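PDB 2E7V: transmembrane protease from Mus musculus, which is probably a membrane-anchored serine protease that cleaves peptide bonds, represented here by its non-catalytic extracellular SEA domain. Local coordinates for residues A26-E29 against Y30-S34. Residues are numbered along the deposited sequence; the frame is centred on the assembly and turned at random.
Sequences ATHE and YRTLS
T27 caps the first turn of helix 28-46: its OG1 accepts the backbone N-H of Y30 at 3.1 Å, with an N-H...O angle of 161°. A chi1 of 65° sets this hydroxyl between the backbone N and the carbonyl carbon, where its proton can be given to A21 O, the strongest outside partner, with S24 O also within bonding range. The carbonyl of the same residue, T27 O, accepts from R31 N at 3.0 Å, the first i to i+4 bond of the helix. R31 CB and CG each lie 3.5 Å from T27 O; the chain then runs extended, CD passing T27 O and A26 O more loosely, until NE comes 3.7 Å from A26 CA and hydrogen-bonds P25 O. At the guanidinium tip, A26 O lies over one face, offset toward the rim, and NH2 skirts A26 CA and CB. One turn apart, H28 and T32 meet in a CH-pi contact: T32 CG2 sits over the imidazole face, 3.5 Å from its centroid, while T32 OG1 and N grip H28 O from opposite faces of the carbonyl plane. A valine here would lack the hydroxyl, and H28 O would probably lose its second donor and be held by T32 N alone. Y30, meanwhile, reaches K61 and L62 of strand 54-65. Such a threonine N-cap is a classic helix start, here in the alpha/beta SEA domain.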
loop_
_atom_site.group_PDB
_atom_site.type_symbol
_atom_site.label_atom_id
_atom_site.label_comp_id
_atom_site.label_asym_id
_atom_site.label_seq_id
_atom_site.Cartn_x
_atom_site.Cartn_y
_atom_site.Cartn_z
ATOM N N ALA A 26 -18.450 3.879 0.640
ATOM C CA ALA A 26 -19.222 4.579 -0.384
ATOM C C ALA A 26 -18.851 6.032 -0.640
ATOM O O ALA A 26 -19.237 6.592 -1.665
ATOM C CB ALA A 26 -20.709 4.503 -0.040
ATOM N N THR A 27 -18.113 6.652 0.276
ATOM C CA THR A 27 -17.762 8.061 0.117
ATOM C C THR A 27 -16.672 8.368 -0.891
ATOM O O THR A 27 -15.836 7.520 -1.227
ATOM C CB THR A 27 -17.314 8.701 1.452
ATOM O OG1 THR A 27 -16.102 8.078 1.895
ATOM C CG2 THR A 27 -18.396 8.553 2.521
ATOM N N HIS A 28 -16.682 9.611 -1.355
ATOM C CA HIS A 28 -15.675 10.079 -2.288
ATOM C C HIS A 28 -14.301 9.981 -1.623
ATOM O O HIS A 28 -13.335 9.538 -2.243
ATOM C CB HIS A 28 -15.963 11.529 -2.675
ATOM C CG HIS A 28 -14.846 12.189 -3.419
ATOM N ND1 HIS A 28 -13.811 12.839 -2.784
ATOM C CD2 HIS A 28 -14.618 12.327 -4.748
ATOM C CE1 HIS A 28 -12.997 13.356 -3.688
ATOM N NE2 HIS A 28 -13.464 13.061 -4.888
ATOM N N GLU A 29 -14.215 10.399 -0.360
ATOM C CA GLU A 29 -12.942 10.351 0.370
ATOM C C GLU A 29 -12.347 8.938 0.447
ATOM O O GLU A 29 -11.159 8.735 0.189
ATOM C CB GLU A 29 -13.113 10.888 1.794
ATOM C CG GLU A 29 -13.276 12.400 1.901
ATOM C CD GLU A 29 -14.705 12.867 1.654
ATOM O OE1 GLU A 29 -15.609 12.017 1.546
ATOM O OE2 GLU A 29 -14.922 14.095 1.581
ATOM N N TYR A 30 -13.172 7.969 0.828
ATOM C CA TYR A 30 -12.737 6.581 0.940
ATOM C C TYR A 30 -12.288 6.038 -0.412
ATOM O O TYR A 30 -11.178 5.524 -0.552
ATOM C CB TYR A 30 -13.884 5.722 1.486
ATOM C CG TYR A 30 -13.525 4.286 1.825
ATOM C CD1 TYR A 30 -13.196 3.364 0.829
ATOM C CD2 TYR A 30 -13.567 3.836 3.145
ATOM C CE1 TYR A 30 -12.926 2.031 1.143
ATOM C CE2 TYR A 30 -13.298 2.509 3.464
ATOM C CZ TYR A 30 -12.982 1.611 2.462
ATOM O OH TYR A 30 -12.746 0.287 2.787
ATOM N N ARG A 31 -13.144 6.168 -1.416
ATOM C CA ARG A 31 -12.817 5.652 -2.739
ATOM C C ARG A 31 -11.614 6.300 -3.426
ATOM O O ARG A 31 -10.838 5.597 -4.080
ATOM C CB ARG A 31 -14.056 5.707 -3.641
ATOM C CG ARG A 31 -15.139 4.746 -3.175
ATOM C CD ARG A 31 -16.390 4.760 -4.036
ATOM N NE ARG A 31 -17.403 3.853 -3.488
ATOM C CZ ARG A 31 -18.510 3.478 -4.126
ATOM N NH1 ARG A 31 -18.762 3.928 -5.349
ATOM N NH2 ARG A 31 -19.368 2.651 -3.542
ATOM N N THR A 32 -11.438 7.612 -3.280
ATOM C CA THR A 32 -10.310 8.284 -3.921
ATOM C C THR A 32 -8.997 7.943 -3.217
ATOM O O THR A 32 -7.960 7.783 -3.868
ATOM C CB THR A 32 -10.498 9.829 -3.980
ATOM O OG1 THR A 32 -10.522 10.370 -2.660
ATOM C CG2 THR A 32 -11.796 10.174 -4.684
ATOM N N LEU A 33 -9.039 7.816 -1.894
ATOM C CA LEU A 33 -7.837 7.446 -1.157
ATOM C C LEU A 33 -7.493 5.978 -1.471
ATOM O O LEU A 33 -6.325 5.639 -1.662
ATOM C CB LEU A 33 -8.033 7.620 0.352
ATOM C CG LEU A 33 -6.857 7.081 1.176
ATOM C CD1 LEU A 33 -5.581 7.800 0.740
ATOM C CD2 LEU A 33 -7.112 7.260 2.668
ATOM N N SER A 34 -8.509 5.118 -1.520
ATOM C CA SER A 34 -8.295 3.701 -1.829
ATOM C C SER A 34 -7.752 3.528 -3.241
ATOM O O SER A 34 -6.892 2.685 -3.493
ATOM C CB SER A 34 -9.606 2.914 -1.696
ATOM O OG SER A 34 -9.912 2.681 -0.337
#